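Local structure of putative aminopeptidase (5NTH) at residues 264-269 against 392-397; 401-406 against 411-416; 475-480 against 497-502. The protein probably acts as a manganese-dependent M17 leucyl aminopeptidase, removing single residues from the N-termini of peptides. One frame throughout, in Å; residues are numbered along the deposited sequence.

Interaction 1: 264-269 against 392-397; sequences YAVGKC and RIVLGD. With BCT (bicarbonate ion), chain B.
Val266, on helix 261-267, meets Ile393 and Val394 of helix 391-404 in a small, buried, wholly apolar helix-helix contact beside the metal site of the catalytic domain. Val266 CG2 meets Ile393 CG2 at 3.7 Å, and Val394 CG1 packs 3.7 Å from Val266 CB and touches both methyls of that residue, the two valines crossing at about a right angle. Ile393 CG2, set anti to the backbone N while CG1 lies beside it (chi1 -71°), is the branch that meets the valine. Short branched side chains suit this place: their methyls sit close to the helix backbones and fill the seam without a flexible chain.

The polar work is done by Arg392 at the start of the helix. Its backbone N donates to bicarbonate O1 (2.8 Å, N-H...O 147°), whereas the guanidinium brings NH1 to O2 in a weak and less certain bond. Asp397 OD2 accepts a hydrogen bond from Ile263 N, tying the two helices together. Val266 also lies about 4 Å, side chain to side chain, from the metal ligand Glu390, so the contact packs beside the two-manganese centre and bicarbonate site characteristic of M17 aminopeptidases.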
ATOM      1  N   TYR A 264      31.630   3.288 -10.222  1.00 35.36           N
ATOM      2  CA  TYR A 264      32.065   4.090  -9.090  1.00 36.25           C
ATOM      3  C   TYR A 264      30.869   4.760  -8.379  1.00 38.23           C
ATOM      4  O   TYR A 264      30.820   4.819  -7.151  1.00 36.98           O
ATOM      5  CB  TYR A 264      33.058   5.161  -9.519  1.00 36.13           C
ATOM      6  CG  TYR A 264      33.372   6.056  -8.367  1.00 36.09           C
ATOM      7  CD1 TYR A 264      34.290   5.675  -7.402  1.00 36.60           C
ATOM      8  CD2 TYR A 264      32.695   7.258  -8.191  1.00 36.87           C
ATOM      9  CE1 TYR A 264      34.564   6.484  -6.306  1.00 37.19           C
ATOM     10  CE2 TYR A 264      32.964   8.075  -7.107  1.00 36.95           C
ATOM     11  CZ  TYR A 264      33.898   7.679  -6.166  1.00 37.61           C
ATOM     12  OH  TYR A 264      34.155   8.486  -5.088  1.00 39.63           O
ATOM     13  N   ALA A 265      29.926   5.285  -9.163  1.00 39.36           N
ATOM     14  CA  ALA A 265      28.716   5.895  -8.608  1.00 39.42           C
ATOM     15  C   ALA A 265      27.926   4.927  -7.722  1.00 40.38           C
ATOM     16  O   ALA A 265      27.462   5.311  -6.632  1.00 42.51           O
ATOM     17  CB  ALA A 265      27.819   6.399  -9.728  1.00 38.59           C
ATOM     18  N   VAL A 266      27.768   3.687  -8.198  1.00 39.27           N
ATOM     19  CA  VAL A 266      26.888   2.708  -7.545  1.00 39.47           C
ATOM     20  C   VAL A 266      27.450   2.297  -6.184  1.00 40.10           C
ATOM     21  O   VAL A 266      26.690   2.175  -5.187  1.00 41.20           O
ATOM     22  CB  VAL A 266      26.651   1.450  -8.423  1.00 38.90           C
ATOM     23  CG1 VAL A 266      25.924   0.356  -7.652  1.00 39.24           C
ATOM     24  CG2 VAL A 266      25.808   1.796  -9.627  1.00 38.69           C
ATOM     25  N   GLY A 267      28.770   2.097  -6.157  1.00 38.15           N
ATOM     26  CA  GLY A 267      29.447   1.559  -4.996  1.00 37.86           C
ATOM     27  C   GLY A 267      30.126   2.549  -4.091  1.00 38.03           C
ATOM     28  O   GLY A 267      30.757   2.130  -3.113  1.00 41.51           O
ATOM     29  N   LYS A 268      29.991   3.845  -4.382  1.00 37.18           N
ATOM     30  CA  LYS A 268      30.733   4.881  -3.648  1.00 37.22           C
ATOM     31  C   LYS A 268      30.301   5.080  -2.199  1.00 36.85           C
ATOM     32  O   LYS A 268      31.062   5.591  -1.370  1.00 35.11           O
ATOM     33  CB  LYS A 268      30.709   6.225  -4.393  1.00 38.40           C
ATOM     34  CG  LYS A 268      29.415   7.050  -4.374  1.00 38.26           C
ATOM     35  CD  LYS A 268      29.562   8.256  -5.312  1.00 37.44           C
ATOM     36  CE  LYS A 268      28.286   9.045  -5.526  1.00 36.94           C
ATOM     37  NZ  LYS A 268      28.112  10.038  -4.436  1.00 39.13           N
ATOM     38  N   CYS A 269      29.077   4.667  -1.906  1.00 37.98           N
ATOM     39  CA  CYS A 269      28.502   4.838  -0.582  1.00 38.45           C
ATOM     40  C   CYS A 269      28.872   3.743   0.391  1.00 36.92           C
ATOM     41  O   CYS A 269      28.825   3.944   1.586  1.00 37.93           O
ATOM     42  CB  CYS A 269      26.996   4.870  -0.695  1.00 38.64           C
ATOM     43  SG  CYS A 269      26.266   5.379   0.851  1.00 39.08           S
ATOM     44  N   ARG A 392      22.418  -3.095 -14.225  1.00 30.12           N
ATOM     45  CA  ARG A 392      22.594  -2.357 -15.477  1.00 28.88           C
ATOM     46  C   ARG A 392      23.838  -1.482 -15.525  1.00 28.58           C
ATOM     47  O   ARG A 392      24.568  -1.492 -16.506  1.00 28.62           O
ATOM     48  CB  ARG A 392      21.450  -1.347 -15.591  1.00 29.20           C
ATOM     49  CG  ARG A 392      20.153  -1.880 -16.119  1.00 28.06           C
ATOM     50  CD  ARG A 392      19.004  -1.009 -15.707  1.00 26.92           C
ATOM     51  NE  ARG A 392      17.989  -1.934 -15.253  1.00 26.99           N
ATOM     52  CZ  ARG A 392      16.808  -2.166 -15.827  1.00 28.11           C
ATOM     53  NH1 ARG A 392      16.015  -3.102 -15.295  1.00 27.76           N
ATOM     54  NH2 ARG A 392      16.376  -1.468 -16.897  1.00 27.86           N
ATOM     55  N   ILE A 393      24.000  -0.665 -14.479  1.00 27.97           N
ATOM     56  CA  ILE A 393      24.977   0.382 -14.474  1.00 27.88           C
ATOM     57  C   ILE A 393      26.364  -0.144 -14.310  1.00 28.28           C
ATOM     58  O   ILE A 393      27.239   0.174 -15.087  1.00 29.36           O
ATOM     59  CB  ILE A 393      24.724   1.398 -13.380  1.00 27.81           C
ATOM     60  CG1 ILE A 393      23.483   2.235 -13.743  1.00 28.24           C
ATOM     61  CG2 ILE A 393      25.936   2.303 -13.245  1.00 27.70           C
ATOM     62  CD1 ILE A 393      23.019   3.190 -12.666  1.00 28.14           C
ATOM     63  N   VAL A 394      26.588  -0.914 -13.267  1.00 28.34           N
ATOM     64  CA  VAL A 394      27.926  -1.442 -13.022  1.00 27.77           C
ATOM     65  C   VAL A 394      28.344  -2.340 -14.181  1.00 27.37           C
ATOM     66  O   VAL A 394      29.509  -2.388 -14.532  1.00 27.41           O
ATOM     67  CB  VAL A 394      28.010  -2.259 -11.717  1.00 28.21           C
ATOM     68  CG1 VAL A 394      27.481  -1.475 -10.514  1.00 27.80           C
ATOM     69  CG2 VAL A 394      27.266  -3.578 -11.860  1.00 28.51           C
ATOM     70  N   LEU A 395      27.385  -3.057 -14.755  1.00 27.05           N
ATOM     71  CA  LEU A 395      27.653  -3.988 -15.830  1.00 27.16           C
ATOM     72  C   LEU A 395      27.982  -3.251 -17.105  1.00 27.24           C
ATOM     73  O   LEU A 395      28.758  -3.724 -17.919  1.00 27.14           O
ATOM     74  CB  LEU A 395      26.447  -4.860 -16.114  1.00 27.63           C
ATOM     75  CG  LEU A 395      26.144  -6.040 -15.222  1.00 28.19           C
ATOM     76  CD1 LEU A 395      24.837  -6.659 -15.694  1.00 28.22           C
ATOM     77  CD2 LEU A 395      27.265  -7.068 -15.230  1.00 28.59           C
ATOM     78  N   GLY A 396      27.339  -2.114 -17.294  1.00 27.18           N
ATOM     79  CA  GLY A 396      27.692  -1.228 -18.358  1.00 26.64           C
ATOM     80  C   GLY A 396      29.169  -0.923 -18.353  1.00 26.61           C
ATOM     81  O   GLY A 396      29.791  -1.050 -19.379  1.00 29.06           O
ATOM     82  N   ASP A 397      29.752  -0.522 -17.234  1.00 26.32           N
ATOM     83  CA  ASP A 397      31.201  -0.268 -17.211  1.00 26.65           C
ATOM     84  C   ASP A 397      31.964  -1.595 -17.398  1.00 27.51           C
ATOM     85  O   ASP A 397      33.067  -1.624 -17.935  1.00 29.19           O
ATOM     86  CB  ASP A 397      31.646   0.461 -15.930  1.00 26.49           C
ATOM     87  CG  ASP A 397      31.397   1.976 -15.980  1.00 27.44           C
ATOM     88  OD1 ASP A 397      31.270   2.561 -17.070  1.00 29.58           O
ATOM     89  OD2 ASP A 397      31.359   2.628 -14.933  1.00 28.02           O
TER
HETATM   90  C   BCT B 601      19.037  -3.679 -12.581  1.00 40.81           C
HETATM   91  O1  BCT B 601      20.255  -3.537 -12.476  1.00 41.06           O
HETATM   92  O2  BCT B 601      18.418  -3.447 -13.634  1.00 38.06           O
HETATM   93  O3  BCT B 601      18.382  -4.067 -11.505  1.00 49.17           O

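Interaction 2: 401-406 against 411-416; sequences YATGEQ and DVLIDM
Leu413 points from strand 412-417 at the last turn of helix 391-404, where Ala402 and Thr403 receive it. Between the segments the contact is apolar and rests, on the strand side, on a single methyl, Leu413 CD1. It comes to 3.3 Å from Thr403 CG2, a close approach for two methyls, and meets Ala402 CB more loosely, at 4.2 Å. With CG anti to the backbone N (chi1 -163°), the leucine is carried off the strand toward the helix and crosses the threonine side chain at about a right angle. Each type suits its position: the small Ala402 lets the helix lie near the sheet, and leucine reaches far enough for its CD1 to meet the threonine methyl, although the CA atoms of Thr403 and Leu413 are 7.9 Å apart.

This is the packing of an alpha/beta sandwich, in which a helix covers the face of the central sheet and a short loop returns the chain to a strand of that sheet. Strand 412-417 runs parallel to both of its neighbours, 291-300 and 508-512.

The polar contacts lie around this apolar seam. Thr403 turns its methyl to the strand, while its OG1 (chi1 58°) is bonded to Val399 O one turn back, and also to Ser501 N. Past the helix end, Gln406 NE2 makes a weak bond to Ala402 O (3.4 Å) and a further one to Ser353 OG, while Arg503 binds the carbonyl oxygens of Thr403 and Gln406.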
ATOM      1  N   TYR A 401      34.786  -2.178 -20.335  1.00 28.81           N
ATOM      2  CA  TYR A 401      36.130  -2.686 -20.018  1.00 29.69           C
ATOM      3  C   TYR A 401      36.521  -3.926 -20.818  1.00 29.73           C
ATOM      4  O   TYR A 401      37.627  -4.024 -21.313  1.00 30.60           O
ATOM      5  CB  TYR A 401      36.281  -3.065 -18.552  1.00 29.80           C
ATOM      6  CG  TYR A 401      37.684  -3.551 -18.297  1.00 30.64           C
ATOM      7  CD1 TYR A 401      38.684  -2.644 -18.028  1.00 31.04           C
ATOM      8  CD2 TYR A 401      38.031  -4.910 -18.400  1.00 31.44           C
ATOM      9  CE1 TYR A 401      39.995  -3.044 -17.828  1.00 31.72           C
ATOM     10  CE2 TYR A 401      39.350  -5.328 -18.205  1.00 31.80           C
ATOM     11  CZ  TYR A 401      40.336  -4.378 -17.914  1.00 31.94           C
ATOM     12  OH  TYR A 401      41.666  -4.703 -17.721  1.00 31.07           O
ATOM     13  N   ALA A 402      35.623  -4.892 -20.878  1.00 30.01           N
ATOM     14  CA  ALA A 402      35.937  -6.191 -21.446  1.00 29.66           C
ATOM     15  C   ALA A 402      36.017  -6.108 -22.957  1.00 30.02           C
ATOM     16  O   ALA A 402      36.799  -6.837 -23.565  1.00 30.08           O
ATOM     17  CB  ALA A 402      34.906  -7.210 -21.037  1.00 29.20           C
ATOM     18  N   THR A 403      35.226  -5.217 -23.556  1.00 30.17           N
ATOM     19  CA  THR A 403      35.202  -5.078 -25.022  1.00 30.25           C
ATOM     20  C   THR A 403      36.107  -4.015 -25.570  1.00 30.60           C
ATOM     21  O   THR A 403      36.459  -4.097 -26.724  1.00 30.93           O
ATOM     22  CB  THR A 403      33.806  -4.771 -25.567  1.00 29.92           C
ATOM     23  OG1 THR A 403      33.279  -3.567 -24.981  1.00 29.49           O
ATOM     24  CG2 THR A 403      32.916  -5.924 -25.306  1.00 29.71           C
ATOM     25  N   GLY A 404      36.455  -3.021 -24.759  1.00 31.12           N
ATOM     26  CA  GLY A 404      37.236  -1.877 -25.215  1.00 31.61           C
ATOM     27  C   GLY A 404      38.531  -1.548 -24.496  1.00 32.43           C
ATOM     28  O   GLY A 404      39.232  -0.649 -24.911  1.00 32.78           O
ATOM     29  N   GLU A 405      38.865  -2.235 -23.420  1.00 33.51           N
ATOM     30  CA  GLU A 405      40.079  -1.896 -22.674  1.00 34.90           C
ATOM     31  C   GLU A 405      41.122  -3.023 -22.547  1.00 34.48           C
ATOM     32  O   GLU A 405      42.249  -2.799 -22.096  1.00 33.35           O
ATOM     33  CB  GLU A 405      39.658  -1.386 -21.305  1.00 37.25           C
ATOM     34  CG  GLU A 405      38.976  -0.029 -21.369  1.00 39.93           C
ATOM     35  CD  GLU A 405      39.945   1.108 -21.625  1.00 42.44           C
ATOM     36  OE1 GLU A 405      41.162   0.856 -21.505  1.00 44.34           O
ATOM     37  OE2 GLU A 405      39.494   2.249 -21.925  1.00 44.76           O
ATOM     38  N   GLN A 406      40.753  -4.231 -22.939  1.00 34.84           N
ATOM     39  CA  GLN A 406      41.687  -5.338 -22.922  1.00 34.86           C
ATOM     40  C   GLN A 406      42.590  -5.295 -24.151  1.00 36.31           C
ATOM     41  O   GLN A 406      42.298  -4.589 -25.126  1.00 35.71           O
ATOM     42  CB  GLN A 406      40.907  -6.636 -22.863  1.00 33.22           C
ATOM     43  CG  GLN A 406      40.068  -6.715 -21.597  1.00 31.42           C
ATOM     44  CD  GLN A 406      39.862  -8.132 -21.106  1.00 30.10           C
ATOM     45  OE1 GLN A 406      40.548  -8.603 -20.176  1.00 27.96           O
ATOM     46  NE2 GLN A 406      38.910  -8.826 -21.733  1.00 29.59           N
ATOM     47  N   ASP A 411      35.305 -11.978 -29.400  1.00 28.46           N
ATOM     48  CA  ASP A 411      34.372 -12.368 -30.441  1.00 29.42           C
ATOM     49  C   ASP A 411      33.020 -12.781 -29.914  1.00 29.90           C
ATOM     50  O   ASP A 411      32.096 -13.024 -30.691  1.00 29.58           O
ATOM     51  CB  ASP A 411      34.945 -13.510 -31.271  1.00 29.94           C
ATOM     52  CG  ASP A 411      36.331 -13.200 -31.802  1.00 30.55           C
ATOM     53  OD1 ASP A 411      36.506 -12.144 -32.489  1.00 29.12           O
ATOM     54  OD2 ASP A 411      37.239 -14.024 -31.502  1.00 30.91           O
ATOM     55  N   VAL A 412      32.897 -12.875 -28.599  1.00 31.13           N
ATOM     56  CA  VAL A 412      31.582 -13.086 -27.986  1.00 32.32           C
ATOM     57  C   VAL A 412      31.613 -12.595 -26.553  1.00 31.11           C
ATOM     58  O   VAL A 412      32.591 -12.784 -25.847  1.00 30.87           O
ATOM     59  CB  VAL A 412      31.124 -14.559 -28.144  1.00 34.05           C
ATOM     60  CG1 VAL A 412      32.265 -15.486 -27.814  1.00 35.35           C
ATOM     61  CG2 VAL A 412      29.890 -14.902 -27.318  1.00 34.42           C
ATOM     62  N   LEU A 413      30.554 -11.895 -26.167  1.00 30.87           N
ATOM     63  CA  LEU A 413      30.433 -11.401 -24.816  1.00 30.26           C
ATOM     64  C   LEU A 413      29.246 -12.017 -24.103  1.00 30.41           C
ATOM     65  O   LEU A 413      28.102 -11.874 -24.546  1.00 29.25           O
ATOM     66  CB  LEU A 413      30.313  -9.891 -24.790  1.00 30.28           C
ATOM     67  CG  LEU A 413      30.625  -9.442 -23.365  1.00 30.13           C
ATOM     68  CD1 LEU A 413      31.610  -8.298 -23.371  1.00 29.96           C
ATOM     69  CD2 LEU A 413      29.348  -9.134 -22.592  1.00 30.19           C
ATOM     70  N   ILE A 414      29.542 -12.671 -22.979  1.00 31.06           N
ATOM     71  CA  ILE A 414      28.521 -13.278 -22.146  1.00 32.01           C
ATOM     72  C   ILE A 414      28.323 -12.465 -20.886  1.00 31.63           C
ATOM     73  O   ILE A 414      29.227 -12.381 -20.052  1.00 31.09           O
ATOM     74  CB  ILE A 414      28.887 -14.698 -21.711  1.00 32.28           C
ATOM     75  CG1 ILE A 414      29.237 -15.538 -22.933  1.00 32.97           C
ATOM     76  CG2 ILE A 414      27.723 -15.303 -20.938  1.00 32.20           C
ATOM     77  CD1 ILE A 414      29.620 -16.956 -22.579  1.00 33.15           C
ATOM     78  N   ASP A 415      27.113 -11.928 -20.742  1.00 31.72           N
ATOM     79  CA  ASP A 415      26.746 -11.082 -19.609  1.00 32.57           C
ATOM     80  C   ASP A 415      25.832 -11.890 -18.713  1.00 29.89           C
ATOM     81  O   ASP A 415      24.821 -12.443 -19.162  1.00 28.07           O
ATOM     82  CB  ASP A 415      26.040  -9.816 -20.126  1.00 36.37           C
ATOM     83  CG  ASP A 415      25.975  -8.688 -19.091  1.00 39.73           C
ATOM     84  OD1 ASP A 415      27.035  -8.306 -18.554  1.00 45.11           O
ATOM     85  OD2 ASP A 415      24.863  -8.152 -18.842  1.00 41.29           O
ATOM     86  N   MET A 416      26.189 -11.988 -17.445  1.00 28.82           N
ATOM     87  CA  MET A 416      25.396 -12.799 -16.523  1.00 28.49           C
ATOM     88  C   MET A 416      25.154 -12.043 -15.258  1.00 26.58           C
ATOM     89  O   MET A 416      26.092 -11.550 -14.649  1.00 24.92           O
ATOM     90  CB  MET A 416      26.068 -14.136 -16.214  1.00 29.78           C
ATOM     91  CG  MET A 416      25.171 -15.089 -15.457  1.00 31.05           C
ATOM     92  SD  MET A 416      25.998 -16.618 -15.011  1.00 34.83           S
ATOM     93  CE  MET A 416      26.038 -17.480 -16.567  1.00 32.65           C
TER

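Interaction 3: 475-480 against 497-502; sequences ADMRNI and EQHLSE
Met477 carries this contact alone from its side, reaching out of the short strand 477-478 to Gln498 and His499 in the turn that follows helix 488-497. Its CB heads toward that turn but touches neither residue. CG lies between the backbone N and the carbonyl carbon (chi1 63°), and from there the chain runs on extended, carrying the sulfur to the histidine. SD comes within 3.7 Å of His499 NE2 and 4.2 Å of His499 CE1, the ring atoms nearest to it. Its distance to the centroid of the His499 ring is 4.7 Å, in a direction 65° from the ring normal, which makes this an oblique Met-aromatic contact. At SD the chain bends (chi3 -41°), and the terminal CE swings to the aliphatic part of Gln498, 3.9 Å from its CG.

The receiving side is shaped by a type I beta turn from Glu497 to Leu500, closed by Leu500 N to Glu497 O at 3.2 Å, which places Gln498 and His499 at its two central positions. His499 is anchored from its other nitrogen, ND1, which is bonded to Ser378 OG. Strand 477-478 is itself an edge strand of a small three-stranded sheet, paired with 381-383, and Asp476 beside it binds the backbone N of Ala167 of a neighbouring subunit.

Methionine suits such a place, being long, flexible and polarisable: it can lay sulfur against a ring and methyl against a methylene at once. With no polar bond between the two segments, their mutual attraction is probably largely dispersive, while the hydrogen bond to Ser378 orients the histidine.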
ATOM      1  N   ALA A 475      20.018  13.530 -20.740  1.00 27.09           N
ATOM      2  CA  ALA A 475      21.110  12.568 -20.826  1.00 25.95           C
ATOM      3  C   ALA A 475      20.810  11.612 -21.943  1.00 24.98           C
ATOM      4  O   ALA A 475      19.710  11.598 -22.500  1.00 24.28           O
ATOM      5  CB  ALA A 475      21.259  11.820 -19.523  1.00 25.97           C
ATOM      6  N   ASP A 476      21.799  10.812 -22.281  1.00 24.77           N
ATOM      7  CA  ASP A 476      21.641   9.891 -23.399  1.00 25.15           C
ATOM      8  C   ASP A 476      20.531   8.882 -23.143  1.00 24.90           C
ATOM      9  O   ASP A 476      19.766   8.582 -24.047  1.00 23.64           O
ATOM     10  CB  ASP A 476      22.973   9.221 -23.750  1.00 25.17           C
ATOM     11  CG  ASP A 476      23.964  10.202 -24.326  1.00 25.77           C
ATOM     12  OD1 ASP A 476      23.559  10.995 -25.262  1.00 25.75           O
ATOM     13  OD2 ASP A 476      25.131  10.180 -23.829  1.00 25.87           O
ATOM     14  N   MET A 477      20.421   8.429 -21.892  1.00 25.42           N
ATOM     15  CA  MET A 477      19.387   7.493 -21.500  1.00 25.86           C
ATOM     16  C   MET A 477      19.130   7.531 -19.998  1.00 26.18           C
ATOM     17  O   MET A 477      19.949   8.019 -19.221  1.00 25.40           O
ATOM     18  CB  MET A 477      19.855   6.102 -21.862  1.00 26.35           C
ATOM     19  CG  MET A 477      21.111   5.670 -21.105  1.00 26.97           C
ATOM     20  SD  MET A 477      21.983   4.268 -21.818  1.00 28.04           S
ATOM     21  CE  MET A 477      20.563   3.259 -22.247  1.00 27.71           C
ATOM     22  N   ARG A 478      18.007   6.967 -19.590  1.00 27.07           N
ATOM     23  CA  ARG A 478      17.752   6.727 -18.165  1.00 28.88           C
ATOM     24  C   ARG A 478      18.256   5.360 -17.828  1.00 29.00           C
ATOM     25  O   ARG A 478      18.817   4.712 -18.692  1.00 29.92           O
ATOM     26  CB  ARG A 478      16.270   6.830 -17.888  1.00 30.11           C
ATOM     27  CG  ARG A 478      15.810   8.182 -18.324  1.00 30.81           C
ATOM     28  CD  ARG A 478      14.484   8.602 -17.805  1.00 32.14           C
ATOM     29  NE  ARG A 478      14.580  10.031 -17.507  1.00 33.95           N
ATOM     30  CZ  ARG A 478      13.556  10.872 -17.448  1.00 34.30           C
ATOM     31  NH1 ARG A 478      13.780  12.144 -17.172  1.00 34.65           N
ATOM     32  NH2 ARG A 478      12.311  10.444 -17.647  1.00 35.40           N
ATOM     33  N   ASN A 479      18.069   4.902 -16.600  1.00 28.90           N
ATOM     34  CA  ASN A 479      18.407   3.524 -16.281  1.00 29.99           C
ATOM     35  C   ASN A 479      17.213   2.627 -15.925  1.00 31.62           C
ATOM     36  O   ASN A 479      17.407   1.541 -15.435  1.00 33.04           O
ATOM     37  CB  ASN A 479      19.430   3.499 -15.169  1.00 29.96           C
ATOM     38  CG  ASN A 479      18.803   3.696 -13.821  1.00 31.01           C
ATOM     39  OD1 ASN A 479      17.749   4.327 -13.707  1.00 32.13           O
ATOM     40  ND2 ASN A 479      19.418   3.130 -12.788  1.00 31.43           N
ATOM     41  N   ILE A 480      15.988   3.088 -16.145  1.00 33.20           N
ATOM     42  CA  ILE A 480      14.759   2.282 -15.933  1.00 34.33           C
ATOM     43  C   ILE A 480      13.793   2.803 -17.001  1.00 35.73           C
ATOM     44  O   ILE A 480      13.949   3.913 -17.470  1.00 38.32           O
ATOM     45  CB  ILE A 480      14.170   2.434 -14.498  1.00 32.98           C
ATOM     46  N   GLU A 497      23.737  -3.527 -23.233  1.00 24.46           N
ATOM     47  CA  GLU A 497      24.196  -3.574 -24.603  1.00 25.52           C
ATOM     48  C   GLU A 497      24.739  -2.226 -25.103  1.00 26.04           C
ATOM     49  O   GLU A 497      25.706  -2.190 -25.870  1.00 27.03           O
ATOM     50  CB  GLU A 497      23.077  -4.018 -25.512  1.00 26.07           C
ATOM     51  CG  GLU A 497      23.549  -4.452 -26.876  1.00 26.21           C
ATOM     52  CD  GLU A 497      22.400  -4.892 -27.750  1.00 26.82           C
ATOM     53  OE1 GLU A 497      21.240  -4.612 -27.380  1.00 27.29           O
ATOM     54  OE2 GLU A 497      22.655  -5.521 -28.812  1.00 27.95           O
ATOM     55  N   GLN A 498      24.160  -1.115 -24.661  1.00 25.50           N
ATOM     56  CA  GLN A 498      24.579   0.164 -25.213  1.00 25.08           C
ATOM     57  C   GLN A 498      25.986   0.548 -24.841  1.00 24.89           C
ATOM     58  O   GLN A 498      26.517   1.460 -25.435  1.00 25.53           O
ATOM     59  CB  GLN A 498      23.653   1.286 -24.779  1.00 25.44           C
ATOM     60  CG  GLN A 498      22.183   1.082 -25.062  1.00 25.77           C
ATOM     61  CD  GLN A 498      21.927   0.470 -26.426  1.00 26.60           C
ATOM     62  OE1 GLN A 498      21.651  -0.729 -26.528  1.00 29.04           O
ATOM     63  NE2 GLN A 498      22.041   1.267 -27.473  1.00 26.09           N
ATOM     64  N   HIS A 499      26.598  -0.129 -23.873  1.00 24.75           N
ATOM     65  CA  HIS A 499      27.917   0.278 -23.375  1.00 24.98           C
ATOM     66  C   HIS A 499      29.034  -0.562 -23.957  1.00 24.59           C
ATOM     67  O   HIS A 499      30.187  -0.421 -23.563  1.00 23.69           O
ATOM     68  CB  HIS A 499      27.895   0.362 -21.832  1.00 25.48           C
ATOM     69  CG  HIS A 499      26.880   1.362 -21.349  1.00 26.52           C
ATOM     70  ND1 HIS A 499      27.098   2.723 -21.393  1.00 26.95           N
ATOM     71  CD2 HIS A 499      25.588   1.209 -20.966  1.00 26.76           C
ATOM     72  CE1 HIS A 499      26.003   3.358 -21.011  1.00 27.16           C
ATOM     73  NE2 HIS A 499      25.069   2.461 -20.750  1.00 26.75           N
ATOM     74  N   LEU A 500      28.692  -1.406 -24.927  1.00 24.99           N
ATOM     75  CA  LEU A 500      29.694  -2.208 -25.611  1.00 26.06           C
ATOM     76  C   LEU A 500      30.465  -1.284 -26.510  1.00 26.90           C
ATOM     77  O   LEU A 500      29.872  -0.588 -27.330  1.00 26.81           O
ATOM     78  CB  LEU A 500      29.095  -3.309 -26.483  1.00 25.51           C
ATOM     79  CG  LEU A 500      28.112  -4.269 -25.827  1.00 25.34           C
ATOM     80  CD1 LEU A 500      27.321  -5.004 -26.887  1.00 24.91           C
ATOM     81  CD2 LEU A 500      28.815  -5.240 -24.902  1.00 25.60           C
ATOM     82  N   SER A 501      31.780  -1.293 -26.352  1.00 28.35           N
ATOM     83  CA  SER A 501      32.661  -0.631 -27.272  1.00 29.81           C
ATOM     84  C   SER A 501      32.303  -0.921 -28.734  1.00 30.42           C
ATOM     85  O   SER A 501      31.933  -2.031 -29.101  1.00 29.26           O
ATOM     86  CB  SER A 501      34.093  -1.057 -27.021  1.00 30.88           C
ATOM     87  OG  SER A 501      34.874  -0.750 -28.158  1.00 31.33           O
ATOM     88  N   GLU A 502      32.415   0.117 -29.557  1.00 33.40           N
ATOM     89  CA  GLU A 502      32.067   0.032 -30.975  1.00 34.52           C
ATOM     90  C   GLU A 502      33.020  -0.871 -31.737  1.00 32.25           C
ATOM     91  O   GLU A 502      32.662  -1.366 -32.768  1.00 32.74           O
ATOM     92  CB  GLU A 502      31.969   1.426 -31.603  1.00 37.67           C
ATOM     93  CG  GLU A 502      30.746   2.211 -31.108  1.00 42.20           C
ATOM     94  CD  GLU A 502      30.453   3.508 -31.888  1.00 49.32           C
ATOM     95  OE1 GLU A 502      30.658   3.541 -33.148  1.00 50.63           O
ATOM     96  OE2 GLU A 502      29.981   4.497 -31.234  1.00 53.82           O
TER

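In the fold
Helix 391-404 connects all three contacts. Interaction 1 uses its beginning and interaction 2 its end, and interaction 3 lies against it, with Gly396 O close to His499 CB and Ile393 CD1 against Asn479 ND2. The Thr403-Ser501 bond joins interactions 2 and 3. All three are mainly buried, but differ in setting: 1 packs two helices beside the metals, 2 seats a helix on the large sheet, and 3, the furthest from the chain centre, joins a small sheet to a turn where Asp476 is hydrogen-bonded to a neighbouring subunit. Accordingly, methyl groups serve the first two, whereas sulfur, an imidazole and a partly exposed glutamine serve the third.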